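Local coordinates for protein probable zinc protease (Pseudomonas aeruginosa, PDB 4NNZ) that probably acts as a zinc-dependent metallopeptidase of the M16 family, serving as one subunit of a heterodimeric protease, at residues A[185-190]-A[215-220]; A[102-107]-A[209-214]; A[324-329]-A[417-422]; A[231-236]-A[413-418]. All coordinates share one frame; numbering follows the deposited sequence.

Contact 1: A[185-190]-A[215-220]; sequences YAPNNA and PWRQLP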
loop_
_atom_site.group_PDB
_atom_site.type_symbol
_atom_site.label_atom_id
_atom_site.label_comp_id
_atom_site.label_asym_id
_atom_site.label_seq_id
_atom_site.Cartn_x
_atom_site.Cartn_y
_atom_site.Cartn_z
ATOM N N TYR A 185 8.088 11.057 17.612
ATOM C CA TYR A 185 9.328 11.166 18.322
ATOM C C TYR A 185 9.043 11.518 19.744
ATOM O O TYR A 185 9.159 12.637 20.143
ATOM C CB TYR A 185 10.205 12.206 17.672
ATOM C CG TYR A 185 11.110 11.652 16.633
ATOM C CD1 TYR A 185 10.617 10.994 15.534
ATOM C CD2 TYR A 185 12.454 11.787 16.742
ATOM C CE1 TYR A 185 11.450 10.475 14.582
ATOM C CE2 TYR A 185 13.286 11.277 15.792
ATOM C CZ TYR A 185 12.775 10.623 14.723
ATOM O OH TYR A 185 13.618 10.130 13.807
ATOM N N ALA A 186 8.625 10.546 20.499
ATOM C CA ALA A 186 8.229 10.796 21.832
ATOM C C ALA A 186 8.835 9.763 22.743
ATOM O O ALA A 186 9.099 8.662 22.335
ATOM C CB ALA A 186 6.738 10.778 21.929
ATOM N N PRO A 187 8.975 10.099 24.016
ATOM C CA PRO A 187 9.671 9.274 24.989
ATOM C C PRO A 187 9.027 7.945 25.140
ATOM O O PRO A 187 9.694 6.975 25.318
ATOM C CB PRO A 187 9.517 10.063 26.262
ATOM C CG PRO A 187 9.191 11.449 25.837
ATOM C CD PRO A 187 9.107 11.504 24.362
ATOM N N ASN A 188 7.726 7.905 25.015
ATOM C CA ASN A 188 7.016 6.676 25.151
ATOM C C ASN A 188 7.006 5.911 23.854
ATOM O O ASN A 188 6.443 4.856 23.768
ATOM C CB ASN A 188 5.624 6.900 25.690
ATOM C CG ASN A 188 4.890 8.007 24.991
ATOM O OD1 ASN A 188 5.288 9.143 25.037
ATOM N ND2 ASN A 188 3.794 7.672 24.374
ATOM N N ASN A 189 7.647 6.458 22.840
ATOM C CA ASN A 189 7.879 5.736 21.616
ATOM C C ASN A 189 9.313 5.350 21.413
ATOM O O ASN A 189 9.686 4.987 20.353
ATOM C CB ASN A 189 7.389 6.524 20.425
ATOM C CG ASN A 189 7.017 5.648 19.278
ATOM O OD1 ASN A 189 6.571 4.551 19.463
ATOM N ND2 ASN A 189 7.222 6.121 18.095
ATOM N N ALA A 190 10.117 5.446 22.439
ATOM C CA ALA A 190 11.537 5.327 22.276
ATOM C C ALA A 190 12.235 4.438 23.272
ATOM O O ALA A 190 11.759 4.213 24.341
ATOM C CB ALA A 190 12.159 6.697 22.270
ATOM N N PRO A 215 7.968 15.461 28.243
ATOM C CA PRO A 215 6.718 14.817 28.633
ATOM C C PRO A 215 6.167 13.815 27.665
ATOM O O PRO A 215 6.420 13.890 26.500
ATOM C CB PRO A 215 5.777 15.971 28.726
ATOM C CG PRO A 215 6.107 16.750 27.557
ATOM C CD PRO A 215 7.574 16.763 27.508
ATOM N N TRP A 216 5.387 12.897 28.178
ATOM C CA TRP A 216 4.728 11.872 27.433
ATOM C C TRP A 216 3.752 12.499 26.473
ATOM O O TRP A 216 3.172 13.503 26.770
ATOM C CB TRP A 216 3.998 11.077 28.470
ATOM C CG TRP A 216 3.299 9.915 28.065
ATOM C CD1 TRP A 216 3.734 8.673 28.139
ATOM C CD2 TRP A 216 1.964 9.851 27.609
ATOM N NE1 TRP A 216 2.790 7.815 27.709
ATOM C CE2 TRP A 216 1.679 8.526 27.379
ATOM C CE3 TRP A 216 0.990 10.796 27.351
ATOM C CZ2 TRP A 216 0.477 8.112 26.900
ATOM C CZ3 TRP A 216 -0.179 10.392 26.886
ATOM C CH2 TRP A 216 -0.440 9.061 26.660
ATOM N N ARG A 217 3.613 11.926 25.294
ATOM C CA ARG A 217 2.725 12.433 24.277
ATOM C C ARG A 217 1.872 11.297 23.792
ATOM O O ARG A 217 2.379 10.234 23.624
ATOM C CB ARG A 217 3.511 12.948 23.082
ATOM C CG ARG A 217 4.507 14.050 23.341
ATOM C CD ARG A 217 4.785 14.872 22.093
ATOM N NE ARG A 217 5.925 14.395 21.321
ATOM C CZ ARG A 217 7.187 14.449 21.730
ATOM N NH1 ARG A 217 7.608 13.601 22.654
ATOM N NH2 ARG A 217 8.031 15.344 21.218
ATOM N N GLN A 218 0.589 11.528 23.545
ATOM C CA GLN A 218 -0.270 10.505 23.013
ATOM C C GLN A 218 0.160 10.153 21.623
ATOM O O GLN A 218 0.537 10.993 20.849
ATOM C CB GLN A 218 -1.711 10.960 23.004
ATOM C CG GLN A 218 -2.661 9.937 22.443
ATOM C CD GLN A 218 -3.192 9.017 23.494
ATOM O OE1 GLN A 218 -3.209 7.820 23.321
ATOM N NE2 GLN A 218 -3.627 9.576 24.589
ATOM N N LEU A 219 0.105 8.886 21.320
ATOM C CA LEU A 219 0.657 8.417 20.112
ATOM C C LEU A 219 -0.461 8.106 19.205
ATOM O O LEU A 219 -1.552 7.878 19.629
ATOM C CB LEU A 219 1.460 7.162 20.363
ATOM C CG LEU A 219 2.952 7.234 20.236
ATOM C CD1 LEU A 219 3.447 8.511 20.835
ATOM C CD2 LEU A 219 3.559 6.065 20.957
ATOM N N PRO A 220 -0.175 8.023 17.931
ATOM C CA PRO A 220 -1.140 7.513 16.988
ATOM C C PRO A 220 -1.231 6.031 17.127
ATOM O O PRO A 220 -0.429 5.442 17.801
ATOM C CB PRO A 220 -0.540 7.882 15.666
ATOM C CG PRO A 220 0.203 9.102 15.950
ATOM C CD PRO A 220 0.805 8.880 17.274
#
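Asn188 meets both Trp216 and Arg217, and its side chain shows how one amide can tie two connecting segments together. With chi1 at 47°, CG sits between the backbone N and the carbonyl carbon and the group is turned over the indole. CB lies 3.6 Å from Trp216 CD1, and CG follows over the same ring face, 3.4 Å from CD1. The amide plane departs from the indole plane by only 19°. At the tip, Asn188 OD1 accepts from Arg217 N at 3.3 Å in a nearly straight bond, while ND2 donates to Arg217 O at 3.0 Å, the acceptor lying close to the amide plane. Both polar atoms of the amide thus engage the backbone of a single residue, which fixes the rotation of the group. Beyond it, Leu219 CD1 reaches Ala186 CB at 4.1 Å, and CD2 lies 3.7 Å from OD1 of Asn189, whose ND2 donates to Trp184 O. Arg217 NE turns elsewhere, to Glu182 O. Segment 185-190 leads from helix 174-184 into strand 190-196 of the six-stranded sheet, and 215-220 belongs to the long connection to strand 233-240: this is a linker anchored on a helix-to-strand turn of an M16 alpha/beta domain.

Contact 2: A[102-107]-A[209-214]; sequences VALEME and RYFGEI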
loop_
_atom_site.group_PDB
_atom_site.type_symbol
_atom_site.label_atom_id
_atom_site.label_comp_id
_atom_site.label_asym_id
_atom_site.label_seq_id
_atom_site.Cartn_x
_atom_site.Cartn_y
_atom_site.Cartn_z
ATOM N N VAL A 102 27.440 14.177 27.846
ATOM C CA VAL A 102 27.174 15.048 26.734
ATOM C C VAL A 102 26.535 14.356 25.548
ATOM O O VAL A 102 25.852 14.968 24.777
ATOM C CB VAL A 102 28.416 15.806 26.313
ATOM C CG1 VAL A 102 29.327 14.937 25.491
ATOM C CG2 VAL A 102 28.011 17.006 25.515
ATOM N N ALA A 103 26.759 13.067 25.411
ATOM C CA ALA A 103 26.063 12.312 24.409
ATOM C C ALA A 103 24.596 12.216 24.702
ATOM O O ALA A 103 23.799 12.397 23.839
ATOM C CB ALA A 103 26.654 10.932 24.306
ATOM N N LEU A 104 24.247 11.929 25.941
ATOM C CA LEU A 104 22.865 11.804 26.325
ATOM C C LEU A 104 22.157 13.116 26.260
ATOM O O LEU A 104 20.998 13.155 26.040
ATOM C CB LEU A 104 22.737 11.273 27.725
ATOM C CG LEU A 104 23.151 9.868 28.042
ATOM C CD1 LEU A 104 22.789 9.598 29.470
ATOM C CD2 LEU A 104 22.455 8.875 27.151
ATOM N N GLU A 105 22.868 14.189 26.509
ATOM C CA GLU A 105 22.256 15.488 26.552
ATOM C C GLU A 105 21.809 15.910 25.190
ATOM O O GLU A 105 20.852 16.637 25.065
ATOM C CB GLU A 105 23.213 16.519 27.143
ATOM C CG GLU A 105 22.862 17.969 26.859
ATOM C CD GLU A 105 23.772 18.947 27.561
ATOM O OE1 GLU A 105 24.863 19.237 27.044
ATOM O OE2 GLU A 105 23.400 19.440 28.638
ATOM N N MET A 106 22.512 15.476 24.166
ATOM C CA MET A 106 22.219 15.939 22.844
ATOM C C MET A 106 21.298 15.002 22.106
ATOM O O MET A 106 20.771 15.349 21.089
ATOM C CB MET A 106 23.491 16.229 22.093
ATOM C CG MET A 106 24.046 15.072 21.328
ATOM S SD MET A 106 25.655 15.457 20.635
ATOM C CE MET A 106 25.536 14.448 19.166
ATOM N N GLU A 107 21.083 13.823 22.650
ATOM C CA GLU A 107 20.104 12.912 22.122
ATOM C C GLU A 107 18.761 13.319 22.664
ATOM O O GLU A 107 17.758 13.211 22.012
ATOM C CB GLU A 107 20.430 11.502 22.569
ATOM C CG GLU A 107 20.472 10.429 21.491
ATOM C CD GLU A 107 20.400 10.943 20.079
ATOM O OE1 GLU A 107 19.310 11.286 19.639
ATOM O OE2 GLU A 107 21.423 11.005 19.403
ATOM N N ARG A 209 18.000 13.136 34.290
ATOM C CA ARG A 209 18.513 14.452 34.201
ATOM C C ARG A 209 18.221 15.032 32.853
ATOM O O ARG A 209 17.817 16.159 32.743
ATOM C CB ARG A 209 20.008 14.396 34.408
ATOM C CG ARG A 209 20.708 15.726 34.265
ATOM C CD ARG A 209 22.156 15.619 34.680
ATOM N NE ARG A 209 22.640 16.812 35.345
ATOM C CZ ARG A 209 22.787 17.977 34.736
ATOM N NH1 ARG A 209 22.485 18.076 33.452
ATOM N NH2 ARG A 209 23.241 19.037 35.400
ATOM N N TYR A 210 18.482 14.274 31.807
ATOM C CA TYR A 210 18.332 14.814 30.479
ATOM C C TYR A 210 17.007 14.538 29.807
ATOM O O TYR A 210 16.516 15.356 29.067
ATOM C CB TYR A 210 19.483 14.353 29.597
ATOM C CG TYR A 210 20.811 14.897 30.007
ATOM C CD1 TYR A 210 21.227 16.132 29.597
ATOM C CD2 TYR A 210 21.652 14.168 30.803
ATOM C CE1 TYR A 210 22.442 16.623 29.969
ATOM C CE2 TYR A 210 22.868 14.663 31.191
ATOM C CZ TYR A 210 23.250 15.893 30.766
ATOM O OH TYR A 210 24.455 16.392 31.144
ATOM N N PHE A 211 16.453 13.364 30.037
ATOM C CA PHE A 211 15.213 12.989 29.398
ATOM C C PHE A 211 13.977 13.173 30.261
ATOM O O PHE A 211 12.879 13.262 29.762
ATOM C CB PHE A 211 15.286 11.537 28.949
ATOM C CG PHE A 211 16.273 11.282 27.866
ATOM C CD1 PHE A 211 16.026 11.691 26.596
ATOM C CD2 PHE A 211 17.435 10.615 28.120
ATOM C CE1 PHE A 211 16.924 11.457 25.594
ATOM C CE2 PHE A 211 18.341 10.374 27.122
ATOM C CZ PHE A 211 18.083 10.799 25.859
ATOM N N GLY A 212 14.159 13.243 31.560
ATOM C CA GLY A 212 13.071 13.133 32.499
ATOM C C GLY A 212 12.051 14.208 32.314
ATOM O O GLY A 212 10.883 14.023 32.544
ATOM N N GLU A 213 12.559 15.341 31.905
ATOM C CA GLU A 213 11.839 16.565 31.692
ATOM C C GLU A 213 10.825 16.447 30.596
ATOM O O GLU A 213 9.830 17.122 30.597
ATOM C CB GLU A 213 12.815 17.693 31.369
ATOM C CG GLU A 213 14.203 17.261 30.900
ATOM C CD GLU A 213 15.237 17.339 31.995
ATOM O OE1 GLU A 213 15.494 18.452 32.488
ATOM O OE2 GLU A 213 15.796 16.292 32.366
ATOM N N ILE A 214 11.161 15.651 29.607
ATOM C CA ILE A 214 10.375 15.535 28.413
ATOM C C ILE A 214 9.107 14.790 28.694
ATOM O O ILE A 214 9.103 13.723 29.251
ATOM C CB ILE A 214 11.162 14.822 27.320
ATOM C CG1 ILE A 214 12.595 15.328 27.308
ATOM C CG2 ILE A 214 10.469 14.990 25.994
ATOM C CD1 ILE A 214 13.297 15.323 25.977
#
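Helix-on-helix packing joins helix 100-112, which rests on the six-stranded sheet of the M16 alpha/beta fold, to the C-terminal part of helix 200-211, with Leu104, Glu105 and Glu107 meeting Tyr210 and Phe211. The two aromatic residues are neighbours in sequence, and both carry CG beside the backbone N (chi1 -66° and -67°), yet they reach different parts of the partner helix. Tyr210 lies by Leu104 and Glu105: its CD2 is 4.4 Å from Leu104 CB, and its ring has the backbone N of Glu105 over one face and CG of its own neighbour Arg209 over the other. The approach of the Glu105 side chain to this ring is modelled too closely to be relied upon. Phe211 reaches further along, where its CE2 is 4.4 Å from Leu104 CD2 and its CZ is 4.1 Å from Glu107 CB. Ala108 and Met111 of the same helix also touch this ring, whereas the carboxylate of Glu107 leads away to a salt bridge with Arg110. From Phe211 to Ile214 the chain reverses in a type I turn, closed by Ile214 N donating to Phe211 O at 2.9 Å. A backbone oxygen also approaches the ring: Leu104 O is 3.8 Å from Phe211 CZ.

Contact 3: A[324-329]-A[417-422]; sequences TLEQVE and LAQVLP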
loop_
_atom_site.group_PDB
_atom_site.type_symbol
_atom_site.label_atom_id
_atom_site.label_comp_id
_atom_site.label_asym_id
_atom_site.label_seq_id
_atom_site.Cartn_x
_atom_site.Cartn_y
_atom_site.Cartn_z
ATOM N N THR A 324 18.422 -20.703 -18.740
ATOM C CA THR A 324 17.346 -19.726 -18.612
ATOM C C THR A 324 16.855 -19.502 -17.191
ATOM O O THR A 324 17.082 -20.310 -16.336
ATOM C CB THR A 324 16.171 -20.048 -19.544
ATOM O OG1 THR A 324 15.351 -21.047 -18.963
ATOM C CG2 THR A 324 16.663 -20.569 -20.823
ATOM N N LEU A 325 16.175 -18.388 -16.964
ATOM C CA LEU A 325 15.558 -18.085 -15.692
ATOM C C LEU A 325 14.497 -19.080 -15.392
ATOM O O LEU A 325 14.216 -19.355 -14.262
ATOM C CB LEU A 325 14.964 -16.700 -15.653
ATOM C CG LEU A 325 15.902 -15.515 -15.611
ATOM C CD1 LEU A 325 15.107 -14.263 -15.410
ATOM C CD2 LEU A 325 16.964 -15.640 -14.558
ATOM N N GLU A 326 13.863 -19.577 -16.418
ATOM C CA GLU A 326 12.860 -20.588 -16.235
ATOM C C GLU A 326 13.416 -21.878 -15.685
ATOM O O GLU A 326 12.795 -22.516 -14.894
ATOM C CB GLU A 326 12.115 -20.811 -17.519
ATOM C CG GLU A 326 11.200 -19.668 -17.880
ATOM C CD GLU A 326 11.935 -18.482 -18.437
ATOM O OE1 GLU A 326 12.955 -18.663 -19.086
ATOM O OE2 GLU A 326 11.479 -17.366 -18.236
ATOM N N GLN A 327 14.589 -22.265 -16.139
ATOM C CA GLN A 327 15.315 -23.367 -15.574
ATOM C C GLN A 327 15.763 -23.158 -14.151
ATOM O O GLN A 327 15.768 -24.076 -13.376
ATOM C CB GLN A 327 16.489 -23.682 -16.442
ATOM C CG GLN A 327 16.086 -24.407 -17.691
ATOM C CD GLN A 327 17.116 -24.351 -18.775
ATOM O OE1 GLN A 327 17.948 -23.484 -18.811
ATOM N NE2 GLN A 327 17.047 -25.284 -19.667
ATOM N N VAL A 328 16.158 -21.956 -13.812
ATOM C CA VAL A 328 16.595 -21.706 -12.471
ATOM C C VAL A 328 15.440 -21.954 -11.552
ATOM O O VAL A 328 15.560 -22.610 -10.555
ATOM C CB VAL A 328 17.073 -20.266 -12.316
ATOM C CG1 VAL A 328 17.322 -19.921 -10.875
ATOM C CG2 VAL A 328 18.311 -20.022 -13.133
ATOM N N GLU A 329 14.304 -21.432 -11.921
ATOM C CA GLU A 329 13.146 -21.543 -11.096
ATOM C C GLU A 329 12.743 -22.981 -10.905
ATOM O O GLU A 329 12.336 -23.375 -9.850
ATOM C CB GLU A 329 12.032 -20.752 -11.719
ATOM C CG GLU A 329 10.735 -20.869 -10.991
ATOM C CD GLU A 329 9.574 -20.402 -11.798
ATOM O OE1 GLU A 329 9.766 -19.845 -12.866
ATOM O OE2 GLU A 329 8.454 -20.602 -11.364
ATOM N N LEU A 417 7.439 -13.913 -7.446
ATOM C CA LEU A 417 8.617 -14.200 -8.207
ATOM C C LEU A 417 8.854 -13.112 -9.224
ATOM O O LEU A 417 7.964 -12.730 -9.906
ATOM C CB LEU A 417 8.464 -15.534 -8.908
ATOM C CG LEU A 417 9.511 -15.892 -9.929
ATOM C CD1 LEU A 417 9.657 -17.371 -10.042
ATOM C CD2 LEU A 417 9.198 -15.292 -11.262
ATOM N N ALA A 418 10.070 -12.613 -9.314
ATOM C CA ALA A 418 10.384 -11.600 -10.289
ATOM C C ALA A 418 11.573 -11.904 -11.168
ATOM O O ALA A 418 12.574 -12.278 -10.681
ATOM C CB ALA A 418 10.587 -10.285 -9.606
ATOM N N GLN A 419 11.455 -11.689 -12.466
ATOM C CA GLN A 419 12.562 -11.841 -13.374
ATOM C C GLN A 419 13.115 -10.483 -13.670
ATOM O O GLN A 419 12.408 -9.614 -14.076
ATOM C CB GLN A 419 12.117 -12.512 -14.665
ATOM C CG GLN A 419 11.322 -13.775 -14.435
ATOM C CD GLN A 419 11.196 -14.695 -15.623
ATOM O OE1 GLN A 419 11.106 -14.285 -16.750
ATOM N NE2 GLN A 419 11.150 -15.958 -15.348
ATOM N N VAL A 420 14.390 -10.302 -13.427
ATOM C CA VAL A 420 14.989 -9.049 -13.728
ATOM C C VAL A 420 15.837 -9.222 -14.938
ATOM O O VAL A 420 16.777 -9.942 -14.920
ATOM C CB VAL A 420 15.858 -8.574 -12.588
ATOM C CG1 VAL A 420 16.299 -7.164 -12.824
ATOM C CG2 VAL A 420 15.126 -8.690 -11.286
ATOM N N LEU A 421 15.466 -8.566 -16.004
ATOM C CA LEU A 421 16.104 -8.814 -17.248
ATOM C C LEU A 421 16.811 -7.647 -17.818
ATOM O O LEU A 421 16.435 -6.535 -17.631
ATOM C CB LEU A 421 15.110 -9.332 -18.255
ATOM C CG LEU A 421 14.560 -10.692 -17.928
ATOM C CD1 LEU A 421 13.409 -10.968 -18.842
ATOM C CD2 LEU A 421 15.610 -11.734 -18.116
ATOM N N PRO A 422 17.837 -7.925 -18.589
ATOM C CA PRO A 422 18.599 -6.885 -19.246
ATOM C C PRO A 422 17.877 -6.332 -20.408
ATOM O O PRO A 422 17.307 -7.072 -21.135
ATOM C CB PRO A 422 19.820 -7.618 -19.749
ATOM C CG PRO A 422 19.538 -9.040 -19.601
ATOM C CD PRO A 422 18.614 -9.153 -18.468
HETATM O O HOH W 1 11.441 -17.974 -13.900
#
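A helix N-terminus laid on a beta-strand of an M16 alpha/beta domain brings Leu325, Glu326 and Glu329 against Leu417, Gln419 and Leu421. Helix 325-341 opens with a capping box, in which Thr324 OG1 accepts from Gln327 N and Gln327 OE1 accepts from Thr324 N. The first helical segment runs roughly antiparallel to strand 417-422 (149°), with the axes 10.5 Å apart. Leu325 CD1 touches both Gln419 CB at 3.5 Å and Leu421 CD2 at 3.7 Å, the leucine and glutamine side chains sliding past each other in opposite directions. Extended beyond CG, Gln419 reaches across to Glu326, and its NE2 donates to Glu326 OE2 at 3.2 Å. That carboxylate oxygen is met from above its plane, whereas it lies close to the amide plane of the glutamine. Glu326 bends at chi2 (77°) to bring the oxygen there; its place in the first helical turn would probably favour the charged form. Glu329 crosses Leu417 at about a right angle, its CD 3.5 Å from Leu417 CD1, and its OE2 forms a salt bridge with Arg235. A water donates to the other oxygen, Glu329 OE1, at 2.7 Å, and more weakly to Leu325 O.

Contact 4: A[231-236]-A[413-418]; sequences PGERRL and SRLTLA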
loop_
_atom_site.group_PDB
_atom_site.type_symbol
_atom_site.label_atom_id
_atom_site.label_comp_id
_atom_site.label_asym_id
_atom_site.label_seq_id
_atom_site.Cartn_x
_atom_site.Cartn_y
_atom_site.Cartn_z
ATOM N N PRO A 231 -1.541 -14.723 -0.489
ATOM C CA PRO A 231 -1.935 -13.689 -1.433
ATOM C C PRO A 231 -2.195 -14.148 -2.847
ATOM O O PRO A 231 -2.816 -13.454 -3.591
ATOM C CB PRO A 231 -0.762 -12.723 -1.378
ATOM C CG PRO A 231 -0.213 -12.914 -0.033
ATOM C CD PRO A 231 -0.264 -14.377 0.133
ATOM N N GLY A 232 -1.725 -15.310 -3.208
ATOM C CA GLY A 232 -1.759 -15.730 -4.582
ATOM C C GLY A 232 -0.401 -15.695 -5.218
ATOM O O GLY A 232 0.538 -15.319 -4.603
ATOM N N GLU A 233 -0.312 -16.095 -6.464
ATOM C CA GLU A 233 0.942 -16.231 -7.147
ATOM C C GLU A 233 1.143 -15.002 -7.965
ATOM O O GLU A 233 0.372 -14.731 -8.821
ATOM C CB GLU A 233 0.841 -17.424 -8.081
ATOM C CG GLU A 233 2.108 -18.210 -8.364
ATOM C CD GLU A 233 1.846 -19.514 -9.119
ATOM O OE1 GLU A 233 0.726 -20.012 -9.103
ATOM O OE2 GLU A 233 2.764 -20.067 -9.725
ATOM N N ARG A 234 2.187 -14.244 -7.685
ATOM C CA ARG A 234 2.487 -13.042 -8.430
ATOM C C ARG A 234 3.790 -13.218 -9.145
ATOM O O ARG A 234 4.743 -13.509 -8.540
ATOM C CB ARG A 234 2.636 -11.841 -7.504
ATOM C CG ARG A 234 1.469 -11.525 -6.613
ATOM C CD ARG A 234 1.425 -12.447 -5.441
ATOM N NE ARG A 234 1.929 -11.800 -4.269
ATOM C CZ ARG A 234 2.229 -12.420 -3.161
ATOM N NH1 ARG A 234 2.076 -13.707 -3.054
ATOM N NH2 ARG A 234 2.651 -11.737 -2.159
ATOM N N ARG A 235 3.812 -13.014 -10.441
ATOM C CA ARG A 235 5.025 -13.073 -11.202
ATOM C C ARG A 235 5.328 -11.724 -11.827
ATOM O O ARG A 235 4.479 -11.143 -12.403
ATOM C CB ARG A 235 4.895 -14.155 -12.252
ATOM C CG ARG A 235 4.345 -15.424 -11.676
ATOM C CD ARG A 235 4.237 -16.539 -12.668
ATOM N NE ARG A 235 5.491 -16.761 -13.318
ATOM C CZ ARG A 235 6.370 -17.672 -12.969
ATOM N NH1 ARG A 235 6.140 -18.491 -11.967
ATOM N NH2 ARG A 235 7.483 -17.736 -13.644
ATOM N N LEU A 236 6.555 -11.231 -11.689
ATOM C CA LEU A 236 6.969 -9.937 -12.235
ATOM C C LEU A 236 8.033 -10.068 -13.275
ATOM O O LEU A 236 8.864 -10.895 -13.176
ATOM C CB LEU A 236 7.532 -9.037 -11.174
ATOM C CG LEU A 236 6.578 -8.134 -10.480
ATOM C CD1 LEU A 236 5.753 -9.009 -9.592
ATOM C CD2 LEU A 236 7.361 -7.153 -9.663
ATOM N N SER A 413 1.021 -20.268 -3.654
ATOM C CA SER A 413 0.091 -19.276 -3.180
ATOM C C SER A 413 0.749 -18.209 -2.371
ATOM O O SER A 413 0.165 -17.220 -2.121
ATOM C CB SER A 413 -1.041 -19.900 -2.402
ATOM O OG SER A 413 -0.570 -20.692 -1.368
ATOM N N ARG A 414 1.960 -18.444 -1.938
ATOM C CA ARG A 414 2.644 -17.507 -1.101
ATOM C C ARG A 414 3.784 -16.834 -1.807
ATOM O O ARG A 414 4.512 -16.125 -1.220
ATOM C CB ARG A 414 3.152 -18.210 0.132
ATOM C CG ARG A 414 2.066 -18.706 1.027
ATOM C CD ARG A 414 2.559 -19.767 1.959
ATOM N NE ARG A 414 1.655 -19.928 3.065
ATOM C CZ ARG A 414 0.622 -20.743 3.078
ATOM N NH1 ARG A 414 0.368 -21.490 2.055
ATOM N NH2 ARG A 414 -0.141 -20.818 4.127
ATOM N N LEU A 415 3.902 -17.079 -3.085
ATOM C CA LEU A 415 5.043 -16.697 -3.847
ATOM C C LEU A 415 4.900 -15.427 -4.655
ATOM O O LEU A 415 3.937 -15.249 -5.333
ATOM C CB LEU A 415 5.392 -17.828 -4.786
ATOM C CG LEU A 415 6.398 -17.538 -5.872
ATOM C CD1 LEU A 415 7.774 -17.476 -5.274
ATOM C CD2 LEU A 415 6.342 -18.603 -6.915
ATOM N N THR A 416 5.891 -14.557 -4.552
ATOM C CA THR A 416 6.142 -13.489 -5.482
ATOM C C THR A 416 7.458 -13.798 -6.145
ATOM O O THR A 416 8.445 -13.945 -5.508
ATOM C CB THR A 416 6.306 -12.147 -4.787
ATOM O OG1 THR A 416 5.310 -11.984 -3.808
ATOM C CG2 THR A 416 6.173 -11.058 -5.731
ATOM N N LEU A 417 7.439 -13.913 -7.446
ATOM C CA LEU A 417 8.617 -14.200 -8.207
ATOM C C LEU A 417 8.854 -13.112 -9.224
ATOM O O LEU A 417 7.964 -12.730 -9.906
ATOM C CB LEU A 417 8.464 -15.534 -8.908
ATOM C CG LEU A 417 9.511 -15.892 -9.929
ATOM C CD1 LEU A 417 9.657 -17.371 -10.042
ATOM C CD2 LEU A 417 9.198 -15.292 -11.262
ATOM N N ALA A 418 10.070 -12.613 -9.314
ATOM C CA ALA A 418 10.384 -11.600 -10.289
ATOM C C ALA A 418 11.573 -11.904 -11.168
ATOM O O ALA A 418 12.574 -12.278 -10.681
ATOM C CB ALA A 418 10.587 -10.285 -9.606
#
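Leu417 O is gripped twice by the neighbouring strand: Leu236 N donates to it at 2.7 Å, and Arg235 CA adds a CA-H...O contact at 3.2 Å. This is the pattern of a parallel beta ladder in a five-stranded mixed sheet, strands 233-236 and 415-418 running within 11° of each other. One step back, Leu417 N donates to Arg234 O at 2.9 Å, and Arg234 N donates to Leu415 O in a bond of 174°, so Arg234 uses both backbone groups on the two residues flanking Thr416. Before the strand begins, Gly232 N binds Ser413 O; Gly232 has a positive phi, and at its backbone angles a CB would run into the carbonyl oxygen of Pro231.

The side chain of Arg234 folds back along its own strand. Bends at chi2 (78°) and chi3 return NH1 to Gly232 O, 2.7 Å away, while Thr416 OG1 sits over one face of the guanidinium, 3.1 Å from NH2, and Pro231 CB covers the opposite face. The hydrogen bond of NH2 goes to Asn252 OD1, so both terminal nitrogens of this buried charge are held. Arg235, on the other face of the sheet, lies alongside Leu417, with CD2 of the leucine over its guanidinium; its ionic partner is on helix 325-341. Strand 233-240 is outermost in this chain, but a strand of the second subunit, another copy of this protein, pairs antiparallel with it, and the sheet continues across the interface. On the Arg234 and Thr416 face, Leu236 CB packs against Ala418 CB at 3.7 Å.

Two pairs of contacts mark two separate halves of an M16 chain, each built on its own sheet. Contacts 1 and 2, with centres about 15 Å apart, touch through Pro187 and Ile214 and interleave along the sequence beside the six-stranded sheet. Contacts 3 and 4, about 13 Å apart, share Leu417 and Ala418 on strand 415-422, in the five-stranded sheet; Gln419 N probably bonds to Leu236 O between them. The centres of contacts 2 and 3 are about 52 Å apart, on opposite sides of the chain's centre. The connection through 215-220 leads on to contact 4, where the C-terminal strand returns beside the first strand of the second sheet, which continues into the second copy of the protein in the assembly.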